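Local coordinates for putative glutathione S-transferase (PDB 4MDC), which is probably a glutathione transferase, working as a homodimer and joining glutathione to electrophilic substrates as members of its family do, at residues Y27-S32 with E54-N59; P33-V38 with T71-V76; H170-S175 with W211-T216; R181-G186 with Q222-R227. All blocks are in the same frame, centred on the assembly; numbering follows the deposited sequence. Where two conformers were deposited one is given.

Interaction 1. Residues Y27-S32 with E54-N59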
loop_
_atom_site.group_PDB
_atom_site.type_symbol
_atom_site.label_atom_id
_atom_site.label_comp_id
_atom_site.label_asym_id
_atom_site.label_seq_id
_atom_site.Cartn_x
_atom_site.Cartn_y
_atom_site.Cartn_z
ATOM N N TYR B 27 3.474 17.976 2.798
ATOM C CA TYR B 27 3.012 18.172 1.438
ATOM C C TYR B 27 1.769 17.332 1.280
ATOM O O TYR B 27 1.794 16.150 1.546
ATOM C CB TYR B 27 4.115 17.750 0.420
ATOM C CG TYR B 27 5.336 18.642 0.561
ATOM C CD1 TYR B 27 6.322 18.374 1.452
ATOM C CD2 TYR B 27 5.411 19.844 -0.146
ATOM C CE1 TYR B 27 7.402 19.215 1.618
ATOM C CE2 TYR B 27 6.508 20.665 -0.014
ATOM C CZ TYR B 27 7.470 20.372 0.889
ATOM O OH TYR B 27 8.552 21.189 1.045
ATOM N N HIS B 28 0.675 17.940 0.873
ATOM C CA HIS B 28 -0.613 17.271 0.941
ATOM C C HIS B 28 -1.566 17.866 -0.100
ATOM O O HIS B 28 -1.262 18.865 -0.738
ATOM C CB HIS B 28 -1.206 17.484 2.329
ATOM C CG HIS B 28 -1.831 18.827 2.494
ATOM N ND1 HIS B 28 -3.192 19.002 2.561
ATOM C CD2 HIS B 28 -1.295 20.076 2.456
ATOM C CE1 HIS B 28 -3.469 20.286 2.631
ATOM N NE2 HIS B 28 -2.336 20.964 2.562
ATOM N N HIS B 29 -2.723 17.243 -0.226
ATOM C CA HIS B 29 -3.854 17.806 -0.925
ATOM C C HIS B 29 -5.119 17.566 -0.101
ATOM O O HIS B 29 -5.343 16.501 0.448
ATOM C CB HIS B 29 -4.030 17.213 -2.343
ATOM C CG HIS B 29 -4.974 18.031 -3.197
ATOM N ND1 HIS B 29 -6.348 17.913 -3.114
ATOM C CD2 HIS B 29 -4.745 19.020 -4.089
ATOM C CE1 HIS B 29 -6.927 18.790 -3.934
ATOM N NE2 HIS B 29 -5.974 19.468 -4.543
ATOM N N PRO B 30 -6.018 18.552 -0.061
ATOM C CA PRO B 30 -7.207 18.398 0.742
ATOM C C PRO B 30 -8.064 17.178 0.366
ATOM O O PRO B 30 -8.783 16.669 1.220
ATOM C CB PRO B 30 -7.985 19.703 0.423
ATOM C CG PRO B 30 -6.931 20.670 0.049
ATOM C CD PRO B 30 -5.799 19.936 -0.540
HETATM N N MSE B 31 -8.063 16.792 -0.925
HETATM C CA MSE B 31 -8.922 15.757 -1.461
HETATM C C MSE B 31 -8.196 14.409 -1.507
HETATM O O MSE B 31 -8.648 13.480 -2.170
HETATM C CB MSE B 31 -9.531 16.090 -2.801
HETATM C CG MSE B 31 -10.434 17.347 -2.653
HETATM SE SE MSE B 31 -12.166 16.862 -1.835
HETATM C CE MSE B 31 -11.904 17.378 0.064
ATOM N N SER B 32 -7.079 14.348 -0.798
ATOM C CA SER B 32 -6.319 13.112 -0.577
ATOM C C SER B 32 -6.651 12.473 0.792
ATOM O O SER B 32 -6.273 13.036 1.846
ATOM C CB SER B 32 -4.833 13.406 -0.690
ATOM O OG SER B 32 -3.979 12.426 -0.069
ATOM N N GLU B 54 -0.018 20.487 -2.684
ATOM C CA GLU B 54 0.597 20.032 -3.957
ATOM C C GLU B 54 -0.477 19.421 -4.854
ATOM O O GLU B 54 -1.372 18.785 -4.346
ATOM C CB GLU B 54 1.670 19.000 -3.668
ATOM C CG GLU B 54 2.961 19.614 -3.136
ATOM C CD GLU B 54 3.682 20.523 -4.151
ATOM O OE1 GLU B 54 3.557 20.301 -5.375
ATOM O OE2 GLU B 54 4.375 21.460 -3.710
ATOM N N GLN B 55 -0.372 19.501 -6.160
ATOM C CA GLN B 55 -1.406 18.863 -7.015
ATOM C C GLN B 55 -0.969 17.399 -7.358
ATOM O O GLN B 55 0.048 17.221 -8.011
ATOM C CB GLN B 55 -1.609 19.752 -8.235
ATOM C CG GLN B 55 -2.026 21.204 -7.854
ATOM C CD GLN B 55 -3.223 21.275 -6.853
ATOM O OE1 GLN B 55 -4.253 20.623 -7.070
ATOM N NE2 GLN B 55 -3.087 22.060 -5.749
ATOM N N PRO B 56 -1.721 16.353 -6.893
ATOM C CA PRO B 56 -1.297 14.932 -7.105
ATOM C C PRO B 56 -1.075 14.589 -8.597
ATOM O O PRO B 56 -0.198 13.780 -8.921
ATOM C CB PRO B 56 -2.486 14.094 -6.548
ATOM C CG PRO B 56 -3.174 15.006 -5.609
ATOM C CD PRO B 56 -3.006 16.411 -6.172
ATOM N N TRP B 57 -1.845 15.252 -9.472
ATOM C CA TRP B 57 -1.709 15.134 -10.935
ATOM C C TRP B 57 -0.601 15.942 -11.650
ATOM O O TRP B 57 -0.295 15.655 -12.805
ATOM C CB TRP B 57 -3.046 15.523 -11.582
ATOM C CG TRP B 57 -3.483 16.946 -11.210
ATOM C CD1 TRP B 57 -4.252 17.336 -10.118
ATOM C CD2 TRP B 57 -3.129 18.136 -11.886
ATOM N NE1 TRP B 57 -4.398 18.703 -10.105
ATOM C CE2 TRP B 57 -3.721 19.218 -11.180
ATOM C CE3 TRP B 57 -2.378 18.406 -13.023
ATOM C CZ2 TRP B 57 -3.570 20.541 -11.576
ATOM C CZ3 TRP B 57 -2.223 19.738 -13.415
ATOM C CH2 TRP B 57 -2.828 20.786 -12.691
ATOM N N GLU B 58 -0.058 16.989 -11.044
ATOM C CA GLU B 58 0.709 17.999 -11.847
ATOM C C GLU B 58 2.124 17.650 -12.308
ATOM O O GLU B 58 2.678 18.319 -13.198
ATOM C CB GLU B 58 0.833 19.314 -11.069
ATOM C CG GLU B 58 1.466 20.492 -11.823
ATOM C CD GLU B 58 1.398 21.810 -11.060
ATOM O OE1 GLU B 58 0.999 21.831 -9.879
ATOM O OE2 GLU B 58 1.762 22.847 -11.638
ATOM N N ASN B 59 2.734 16.682 -11.647
ATOM C CA ASN B 59 4.113 16.278 -11.987
ATOM C C ASN B 59 5.151 17.396 -12.005
ATOM O O ASN B 59 5.920 17.534 -12.946
ATOM C CB ASN B 59 4.146 15.591 -13.358
ATOM C CG ASN B 59 3.219 14.408 -13.447
ATOM O OD1 ASN B 59 2.533 14.258 -14.459
ATOM N ND2 ASN B 59 3.182 13.559 -12.407
#

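Interaction 2. Residues P33-V38 with T71-V76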
loop_
_atom_site.group_PDB
_atom_site.type_symbol
_atom_site.label_atom_id
_atom_site.label_comp_id
_atom_site.label_asym_id
_atom_site.label_seq_id
_atom_site.Cartn_x
_atom_site.Cartn_y
_atom_site.Cartn_z
ATOM N N PRO B 33 -7.302 11.287 0.802
ATOM C CA PRO B 33 -7.581 10.660 2.085
ATOM C C PRO B 33 -6.298 10.326 2.906
ATOM O O PRO B 33 -6.278 10.538 4.120
ATOM C CB PRO B 33 -8.301 9.379 1.679
ATOM C CG PRO B 33 -9.075 9.829 0.477
ATOM C CD PRO B 33 -8.038 10.614 -0.285
ATOM N N ALA B 34 -5.260 9.910 2.238
ATOM C CA ALA B 34 -4.007 9.580 2.909
ATOM C C ALA B 34 -3.434 10.847 3.608
ATOM O O ALA B 34 -2.901 10.768 4.706
ATOM C CB ALA B 34 -2.994 8.953 1.937
ATOM N N SER B 35 -3.566 12.014 2.967
ATOM C CA SER B 35 -3.127 13.237 3.519
ATOM C C SER B 35 -3.932 13.602 4.765
ATOM O O SER B 35 -3.381 14.059 5.757
ATOM C CB SER B 35 -3.266 14.404 2.482
ATOM O OG SER B 35 -2.412 14.286 1.334
ATOM N N ARG B 36 -5.260 13.503 4.677
ATOM C CA ARG B 36 -6.109 13.799 5.798
ATOM C C ARG B 36 -5.861 12.869 6.966
ATOM O O ARG B 36 -5.922 13.297 8.105
ATOM C CB ARG B 36 -7.589 13.789 5.378
ATOM C CG ARG B 36 -7.964 14.968 4.503
ATOM C CD ARG B 36 -9.437 15.012 4.268
ATOM N NE ARG B 36 -9.804 16.334 3.712
ATOM C CZ ARG B 36 -10.971 16.896 3.864
ATOM N NH1 ARG B 36 -11.973 16.317 4.490
ATOM N NH2 ARG B 36 -11.146 18.143 3.377
ATOM N N PHE B 37 -5.563 11.626 6.660
ATOM C CA PHE B 37 -5.269 10.644 7.687
ATOM C C PHE B 37 -4.035 11.074 8.504
ATOM O O PHE B 37 -4.074 11.030 9.742
ATOM C CB PHE B 37 -5.023 9.313 6.999
ATOM C CG PHE B 37 -4.378 8.248 7.846
ATOM C CD1 PHE B 37 -5.058 7.636 8.912
ATOM C CD2 PHE B 37 -3.116 7.835 7.563
ATOM C CE1 PHE B 37 -4.467 6.606 9.639
ATOM C CE2 PHE B 37 -2.528 6.790 8.286
ATOM C CZ PHE B 37 -3.201 6.175 9.337
ATOM N N VAL B 38 -2.980 11.449 7.814
ATOM C CA VAL B 38 -1.785 11.953 8.479
ATOM C C VAL B 38 -2.025 13.218 9.273
ATOM O O VAL B 38 -1.598 13.350 10.397
ATOM C CB VAL B 38 -0.639 12.121 7.476
ATOM C CG1 VAL B 38 0.556 12.785 8.131
ATOM C CG2 VAL B 38 -0.221 10.730 7.000
ATOM N N THR B 71 3.543 10.405 -4.904
ATOM C CA THR B 71 2.438 10.091 -4.013
ATOM C C THR B 71 2.305 11.217 -2.928
ATOM O O THR B 71 3.278 11.964 -2.666
ATOM C CB THR B 71 2.645 8.751 -3.306
ATOM O OG1 THR B 71 3.952 8.682 -2.739
ATOM C CG2 THR B 71 2.476 7.576 -4.287
ATOM N N LEU B 72 1.141 11.274 -2.293
ATOM C CA LEU B 72 0.893 12.139 -1.144
ATOM C C LEU B 72 0.393 11.342 0.081
ATOM O O LEU B 72 -0.242 10.319 -0.060
ATOM C CB LEU B 72 -0.143 13.220 -1.511
ATOM C CG LEU B 72 0.299 14.224 -2.561
ATOM C CD1 LEU B 72 -0.916 15.040 -2.975
ATOM C CD2 LEU B 72 1.395 15.125 -2.039
ATOM N N PRO B 73 0.615 11.841 1.281
ATOM C CA PRO B 73 1.346 13.026 1.562
ATOM C C PRO B 73 2.844 12.733 1.676
ATOM O O PRO B 73 3.246 11.582 1.606
ATOM C CB PRO B 73 0.812 13.425 2.906
ATOM C CG PRO B 73 0.509 12.171 3.590
ATOM C CD PRO B 73 0.080 11.240 2.524
ATOM N N VAL B 74 3.630 13.787 1.840
ATOM C CA VAL B 74 5.052 13.632 2.122
ATOM C C VAL B 74 5.342 14.455 3.372
ATOM O O VAL B 74 5.025 15.646 3.407
ATOM C CB VAL B 74 5.927 14.130 0.971
ATOM C CG1 VAL B 74 7.395 14.024 1.321
ATOM C CG2 VAL B 74 5.610 13.341 -0.291
ATOM N N TYR B 75 6.009 13.833 4.355
ATOM C CA TYR B 75 6.290 14.500 5.627
ATOM C C TYR B 75 7.781 14.738 5.711
ATOM O O TYR B 75 8.558 13.828 5.516
ATOM C CB TYR B 75 5.849 13.616 6.773
ATOM C CG TYR B 75 5.993 14.115 8.164
ATOM C CD1 TYR B 75 5.132 15.055 8.708
ATOM C CD2 TYR B 75 6.990 13.640 8.981
ATOM C CE1 TYR B 75 5.273 15.493 10.019
ATOM C CE2 TYR B 75 7.118 14.076 10.281
ATOM C CZ TYR B 75 6.256 14.967 10.796
ATOM O OH TYR B 75 6.418 15.399 12.108
ATOM N N VAL B 76 8.169 15.976 5.966
ATOM C CA VAL B 76 9.571 16.294 6.077
ATOM C C VAL B 76 9.776 17.018 7.368
ATOM O O VAL B 76 9.435 18.206 7.505
ATOM C CB VAL B 76 10.098 17.169 4.936
ATOM C CG1 VAL B 76 11.620 17.291 5.046
ATOM C CG2 VAL B 76 9.733 16.584 3.591
#

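Interaction 3. Residues H170-S175 with W211-T216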
loop_
_atom_site.group_PDB
_atom_site.type_symbol
_atom_site.label_atom_id
_atom_site.label_comp_id
_atom_site.label_asym_id
_atom_site.label_seq_id
_atom_site.Cartn_x
_atom_site.Cartn_y
_atom_site.Cartn_z
ATOM N N HIS B 170 -18.324 -0.514 0.197
ATOM C CA HIS B 170 -17.492 0.118 1.201
ATOM C C HIS B 170 -18.231 0.707 2.379
ATOM O O HIS B 170 -17.856 0.462 3.502
ATOM C CB HIS B 170 -16.554 1.145 0.524
ATOM C CG HIS B 170 -15.500 0.471 -0.265
ATOM N ND1 HIS B 170 -14.481 -0.203 0.360
ATOM C CD2 HIS B 170 -15.370 0.211 -1.592
ATOM C CE1 HIS B 170 -13.708 -0.750 -0.552
ATOM N NE2 HIS B 170 -14.224 -0.514 -1.737
HETATM N N MSE B 171 -19.328 1.408 2.119
HETATM C CA MSE B 171 -20.196 1.929 3.170
HETATM C C MSE B 171 -20.822 0.809 3.968
HETATM O O MSE B 171 -20.986 0.924 5.179
HETATM C CB MSE B 171 -21.284 2.843 2.579
HETATM C CG MSE B 171 -20.688 4.055 1.911
HETATM SE SE MSE B 171 -19.502 5.175 3.025
HETATM C CE MSE B 171 -20.896 5.498 4.451
ATOM N N LYS B 172 -21.221 -0.277 3.312
ATOM C CA LYS B 172 -21.817 -1.402 3.990
ATOM C C LYS B 172 -20.787 -2.140 4.881
ATOM O O LYS B 172 -21.126 -2.596 5.971
ATOM C CB LYS B 172 -22.489 -2.356 3.028
ATOM C CG LYS B 172 -23.798 -1.771 2.490
ATOM C CD LYS B 172 -24.911 -2.003 3.510
ATOM C CE LYS B 172 -26.148 -1.198 3.194
ATOM N NZ LYS B 172 -27.212 -1.418 4.199
ATOM N N TYR B 173 -19.548 -2.174 4.436
ATOM C CA TYR B 173 -18.486 -2.833 5.232
ATOM C C TYR B 173 -18.242 -1.988 6.461
ATOM O O TYR B 173 -18.147 -2.468 7.585
ATOM C CB TYR B 173 -17.203 -2.993 4.425
ATOM C CG TYR B 173 -16.123 -3.800 5.171
ATOM C CD1 TYR B 173 -16.435 -5.010 5.755
ATOM C CD2 TYR B 173 -14.839 -3.327 5.292
ATOM C CE1 TYR B 173 -15.438 -5.781 6.404
ATOM C CE2 TYR B 173 -13.864 -4.086 5.919
ATOM C CZ TYR B 173 -14.161 -5.276 6.478
ATOM O OH TYR B 173 -13.145 -5.958 7.145
ATOM N N LEU B 174 -18.162 -0.680 6.243
ATOM C CA LEU B 174 -18.019 0.259 7.351
ATOM C C LEU B 174 -19.169 0.190 8.377
ATOM O O LEU B 174 -18.937 0.224 9.566
ATOM C CB LEU B 174 -17.921 1.689 6.805
ATOM C CG LEU B 174 -17.818 2.826 7.778
ATOM C CD1 LEU B 174 -16.571 2.717 8.645
ATOM C CD2 LEU B 174 -17.785 4.133 7.045
ATOM N N SER B 175 -20.407 0.181 7.876
ATOM C CA SER B 175 -21.584 -0.034 8.748
ATOM C C SER B 175 -21.443 -1.334 9.541
ATOM O O SER B 175 -21.795 -1.380 10.724
ATOM C CB SER B 175 -22.864 -0.053 7.949
ATOM O OG SER B 175 -23.166 1.285 7.503
ATOM N N TRP B 211 -26.310 9.017 3.176
ATOM C CA TRP B 211 -26.265 8.606 4.578
ATOM C C TRP B 211 -27.540 7.887 5.014
ATOM O O TRP B 211 -27.509 7.135 5.987
ATOM C CB TRP B 211 -25.957 9.794 5.477
ATOM C CG TRP B 211 -24.548 10.267 5.406
ATOM C CD1 TRP B 211 -24.093 11.405 4.803
ATOM C CD2 TRP B 211 -23.375 9.588 5.905
ATOM N NE1 TRP B 211 -22.721 11.503 4.954
ATOM C CE2 TRP B 211 -22.264 10.404 5.629
ATOM C CE3 TRP B 211 -23.172 8.399 6.594
ATOM C CZ2 TRP B 211 -20.975 10.055 5.995
ATOM C CZ3 TRP B 211 -21.858 8.026 6.952
ATOM C CH2 TRP B 211 -20.795 8.868 6.670
ATOM N N SER B 212 -28.661 8.116 4.334
ATOM C CA SER B 212 -29.918 7.406 4.694
ATOM C C SER B 212 -29.788 5.889 4.460
ATOM O O SER B 212 -30.513 5.096 5.043
ATOM C CB SER B 212 -31.105 7.965 3.878
ATOM O OG SER B 212 -31.108 7.433 2.536
ATOM N N ASP B 213 -28.857 5.506 3.590
ATOM C CA ASP B 213 -28.609 4.091 3.279
ATOM C C ASP B 213 -27.545 3.498 4.207
ATOM O O ASP B 213 -27.359 2.283 4.202
ATOM C CB ASP B 213 -28.163 3.939 1.830
ATOM C CG ASP B 213 -28.067 2.461 1.376
ATOM O OD1 ASP B 213 -29.041 1.682 1.484
ATOM O OD2 ASP B 213 -26.988 2.114 0.842
ATOM N N ALA B 214 -26.876 4.344 5.006
ATOM C CA ALA B 214 -25.809 3.860 5.920
ATOM C C ALA B 214 -25.958 4.481 7.326
ATOM O O ALA B 214 -25.049 5.101 7.883
ATOM C CB ALA B 214 -24.468 4.197 5.327
ATOM N N PRO B 215 -27.090 4.247 7.962
ATOM C CA PRO B 215 -27.268 4.798 9.332
ATOM C C PRO B 215 -26.240 4.417 10.412
ATOM O O PRO B 215 -25.965 5.196 11.341
ATOM C CB PRO B 215 -28.688 4.307 9.708
ATOM C CG PRO B 215 -28.927 3.130 8.858
ATOM C CD PRO B 215 -28.210 3.395 7.580
ATOM N N THR B 216 -25.773 3.173 10.383
ATOM C CA THR B 216 -24.825 2.713 11.411
ATOM C C THR B 216 -23.481 3.412 11.220
ATOM O O THR B 216 -22.840 3.862 12.165
ATOM C CB THR B 216 -24.749 1.164 11.366
ATOM O OG1 THR B 216 -26.085 0.666 11.490
ATOM C CG2 THR B 216 -23.832 0.580 12.437
#

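Interaction 4. Residues R181-G186 with Q222-R227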
loop_
_atom_site.group_PDB
_atom_site.type_symbol
_atom_site.label_atom_id
_atom_site.label_comp_id
_atom_site.label_asym_id
_atom_site.label_seq_id
_atom_site.Cartn_x
_atom_site.Cartn_y
_atom_site.Cartn_z
ATOM N N ARG B 181 -18.514 -3.572 16.657
ATOM C CA ARG B 181 -17.397 -3.248 17.541
ATOM C C ARG B 181 -17.528 -1.809 18.066
ATOM O O ARG B 181 -18.171 -0.964 17.401
ATOM C CB ARG B 181 -16.061 -3.345 16.793
ATOM C CG ARG B 181 -15.851 -4.613 16.009
ATOM C CD ARG B 181 -14.747 -4.487 14.985
ATOM N NE ARG B 181 -14.422 -5.788 14.355
ATOM C CZ ARG B 181 -13.350 -6.032 13.586
ATOM N NH1 ARG B 181 -12.453 -5.088 13.339
ATOM N NH2 ARG B 181 -13.162 -7.255 13.084
ATOM N N PRO B 182 -16.870 -1.483 19.174
ATOM C CA PRO B 182 -16.986 -0.120 19.691
ATOM C C PRO B 182 -16.295 0.912 18.812
ATOM O O PRO B 182 -16.801 2.036 18.683
ATOM C CB PRO B 182 -16.352 -0.153 21.093
ATOM C CG PRO B 182 -16.216 -1.598 21.424
ATOM C CD PRO B 182 -16.241 -2.396 20.141
ATOM N N TRP B 183 -15.154 0.536 18.236
ATOM C CA TRP B 183 -14.447 1.352 17.224
ATOM C C TRP B 183 -14.068 0.354 16.088
ATOM O O TRP B 183 -14.237 -0.860 16.281
ATOM C CB TRP B 183 -13.207 1.990 17.820
ATOM C CG TRP B 183 -13.492 2.921 18.950
ATOM C CD1 TRP B 183 -13.623 2.576 20.280
ATOM C CD2 TRP B 183 -13.743 4.331 18.861
ATOM N NE1 TRP B 183 -13.904 3.707 21.010
ATOM C CE2 TRP B 183 -13.993 4.794 20.159
ATOM C CE3 TRP B 183 -13.754 5.250 17.805
ATOM C CZ2 TRP B 183 -14.248 6.167 20.431
ATOM C CZ3 TRP B 183 -14.027 6.600 18.069
ATOM C CH2 TRP B 183 -14.277 7.043 19.370
ATOM N N LEU B 184 -13.562 0.813 14.949
ATOM C CA LEU B 184 -13.468 -0.084 13.781
ATOM C C LEU B 184 -12.542 -1.286 13.980
ATOM O O LEU B 184 -12.902 -2.350 13.550
ATOM C CB LEU B 184 -13.089 0.621 12.517
ATOM C CG LEU B 184 -13.996 1.747 12.020
ATOM C CD1 LEU B 184 -13.568 2.186 10.619
ATOM C CD2 LEU B 184 -15.498 1.446 12.104
ATOM N N ALA B 185 -11.480 -1.100 14.739
ATOM C CA ALA B 185 -10.502 -2.167 15.000
ATOM C C ALA B 185 -10.708 -2.906 16.273
ATOM O O ALA B 185 -9.937 -3.849 16.585
ATOM C CB ALA B 185 -9.097 -1.602 15.023
ATOM N N GLY B 186 -11.708 -2.529 17.059
ATOM C CA GLY B 186 -11.871 -3.122 18.364
ATOM C C GLY B 186 -12.262 -2.126 19.444
ATOM O O GLY B 186 -13.122 -1.243 19.226
ATOM N N GLN B 222 -20.304 10.545 12.879
ATOM C CA GLN B 222 -20.647 11.682 13.707
ATOM C C GLN B 222 -19.710 11.779 14.911
ATOM O O GLN B 222 -19.297 12.879 15.260
ATOM C CB GLN B 222 -22.124 11.624 14.113
ATOM C CG GLN B 222 -22.720 12.982 14.364
ATOM C CD GLN B 222 -22.459 13.372 15.783
ATOM O OE1 GLN B 222 -22.148 12.497 16.628
ATOM N NE2 GLN B 222 -22.553 14.658 16.075
ATOM N N ARG B 223 -19.318 10.650 15.494
ATOM C CA ARG B 223 -18.333 10.636 16.550
ATOM C C ARG B 223 -16.974 11.086 16.076
ATOM O O ARG B 223 -16.324 11.856 16.787
ATOM C CB ARG B 223 -18.135 9.246 17.196
ATOM C CG ARG B 223 -19.236 8.762 18.127
ATOM C CD ARG B 223 -18.815 7.389 18.698
ATOM N NE ARG B 223 -19.454 6.286 17.981
ATOM C CZ ARG B 223 -18.869 5.132 17.666
ATOM N NH1 ARG B 223 -17.544 4.897 17.927
ATOM N NH2 ARG B 223 -19.584 4.203 17.044
ATOM N N LEU B 224 -16.494 10.606 14.939
ATOM C CA LEU B 224 -15.183 11.061 14.461
ATOM C C LEU B 224 -15.184 12.564 14.060
ATOM O O LEU B 224 -14.257 13.309 14.405
ATOM C CB LEU B 224 -14.731 10.282 13.272
ATOM C CG LEU B 224 -13.955 8.980 13.570
ATOM C CD1 LEU B 224 -12.567 9.264 14.141
ATOM C CD2 LEU B 224 -14.721 8.069 14.521
ATOM N N LYS B 225 -16.196 12.962 13.303
ATOM C CA LYS B 225 -16.223 14.334 12.785
ATOM C C LYS B 225 -16.359 15.380 13.866
ATOM O O LYS B 225 -16.048 16.559 13.622
ATOM C CB LYS B 225 -17.264 14.515 11.644
ATOM C CG LYS B 225 -18.632 15.020 12.021
ATOM C CD LYS B 225 -19.602 15.018 10.836
ATOM C CE LYS B 225 -19.350 16.198 9.916
ATOM N NZ LYS B 225 -20.553 16.509 9.097
ATOM N N SER B 226 -16.824 14.971 15.043
ATOM C CA SER B 226 -16.937 15.892 16.192
ATOM C C SER B 226 -15.670 16.032 17.012
ATOM O O SER B 226 -15.611 16.848 17.906
ATOM C CB SER B 226 -18.091 15.521 17.109
ATOM O OG SER B 226 -17.903 14.262 17.696
ATOM N N ARG B 227 -14.638 15.269 16.708
ATOM C CA ARG B 227 -13.411 15.389 17.491
ATOM C C ARG B 227 -12.693 16.694 17.147
ATOM O O ARG B 227 -12.749 17.139 16.011
ATOM C CB ARG B 227 -12.490 14.193 17.219
ATOM C CG ARG B 227 -13.068 12.905 17.743
ATOM C CD ARG B 227 -12.167 11.705 17.447
ATOM N NE ARG B 227 -10.959 11.641 18.264
ATOM C CZ ARG B 227 -10.881 11.086 19.463
ATOM N NH1 ARG B 227 -11.946 10.544 20.047
ATOM N NH2 ARG B 227 -9.736 11.092 20.110
HETATM O O HOH W 1 -18.575 1.816 16.404
#

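Interaction 1. Residues Y27-S32 with E54-N59
The inner strand 25-28 of the thioredoxin-like N-terminal domain keeps its parallel pairing with the chain just beyond edge strand 50-53: E54 N gives H28 O a hydrogen bond of 2.8 Å, its N-H...O angle 159°. Next to this bond Y27 and E54 run side by side, with E54 CG at the rim of the tyrosine ring, 3.9 Å from CD2. The carboxylate of E54 is salt-bridged to R60. In this GST-type fold the strand now leaves the sheet through a type I turn, H29 to S32, ahead of helix 33-44, and here H29 reaches back. With CG anti to the backbone N (chi1 -165°), the ring turns its CD2 edge to E54 O, 3.4 Å away, and the side-chain amide of Q55 lies at the same rim, its plane almost square to the imidazole. P56 CD comes to 3.8 Å from H29 CD2. H29 ND1 steadies the ring, accepting from M31 N at 3.0 Å, slightly out of its plane. S32 N closes the turn on H29 O at 3.0 Å. F142 of helix 111-145 meets the imidazole edge-to-face and also touches P56.

Interaction 2. Residues P33-V38 with T71-V76
The first turns of helix 33-44 pass the cis peptide between L72 and P73, with the CA atoms of S35 and P73 just 4.9 Å apart and strand 74-76 starting immediately beyond the proline. The P73 ring is pressed against the helix by three of its carbons in turn. CD meets the backbone of A34, 3.7 Å from its C; CB lies 3.7 Å from S35 OG; CG comes to 3.8 Å from V38 CG2. V38 offers that methyl because its CG1 stands anti to the backbone N (chi1 174°), which sets CG2 beside the backbone N, on the proline's side. L72 adds its carbonyl, with O at 3.7 Å from A34 CB, and its own CB, 3.8 Å from S35 OG. The serine hydroxyl packs on these carbons; its hydrogen bond is with S32 OG, and H29 N adds a weak one. Replacing P73 by an alanine would take away CG and CD and would probably open a gap between A34 and V38, while the peptide would be likely to leave the cis form and shift the loop from the helix. Around this core, L26 of strand 25-28 packs on both V38 and P73. A cis-proline leading into the third strand and facing the first helix is a hallmark of the thioredoxin-like fold; in glutathione transferases this loop borders the glutathione site.

Interaction 3. Residues H170-S175 with W211-T216
S175 OG receives a weak hydrogen bond from A217 N, in the first turn of helix 215-225, and packs on A214 CB at 3.9 Å. A214 is the N-cap residue of that helix, so the serine sits close against its start. Next to it the backbones come nearest, the CA atoms of S175 and T216 standing 5.0 Å apart. T216 presents its methyl, placed anti to the backbone N (chi1 -54° for OG1), and CG2 reaches 3.3 Å from S175 O. One turn earlier, selenomethionine M171 curls at both its second and third torsions, near -56° each, which brings CE against two apolar partners: W211 CZ3 at 3.7 Å and A214 CB at 3.9 Å. The W211 indole is held from its far end by NE1 bonding to D204. K172 crosses D213 at about a right angle, its NZ 3.7 Å from D213 O and beyond salt-bridge range of the carboxylate; D213 is salt-bridged to R168. Helix 167-180 thus abuts the 3-10 turn 211-213 and the first turn of helix 215-225, while I200 of helix 191-205 closes over M171 and W211 and helix 111-145 packs on H170 and L174.

Interaction 4. Residues R181-G186 with Q222-R227
W183 and R223 carry this contact. The guanidinium of R223 stands nearly upright on the W183 indole, the two planes 78° apart, and dips NH1 over one face at 3.8 Å from CE3. The cation-pi geometry is long, with R223 CZ 5.1 Å from the centre of the six-membered ring, so any attraction is weak. The firmer hold is NH1 to P182 O, a hydrogen bond of 3.1 Å running almost in line with the C=O but bent at the hydrogen (136°). A water bridges the same pair, accepting from R223 NH2 at 2.7 Å and lying 2.9 Å from P182 O, while NH2 also has a salt bridge to E219. A kink in the arginine chain at chi3 (-99°) swings its head to the carbonyl. An alanine in place of R223 would probably leave P182 O without its charged donor, take NH1 off one face of W183 and cost E219 its salt-bridge mate. At the rim of the indole, L224 CD2 packs on W183 CZ3 at 3.9 Å. R227 comes near obliquely but spends its NE on E44. The loop is shaped by a type I turn, W183 to G186, and by R181 NH1 bonding to L184 O at 2.8 Å. Beyond it, D193 accepts from L184 N; with S190 it is consistent with the N-capping box at the head of helix 191-205 that recurs across glutathione transferase C-terminal domains.

From the N terminus, strand 25-28 leads through residues 27-32 straight into helix 33-44; the first piece closes on 54-59 in interaction 1, the second on 71-76 in interaction 2. Their segments alternate, so the two loops cross, and both reach neighbouring strands of one sheet, tying the N-terminal thioredoxin-like domain together. Much further on, helix 167-180 and the loop after it close on the start and the later turns of helix 215-225 in interactions 3 and 4, which also cross and share that helix; L174 and L184 pack between them. The two pairs lie in series, with the centres of interactions 1 and 3 about 28 Å apart, one pair in each domain.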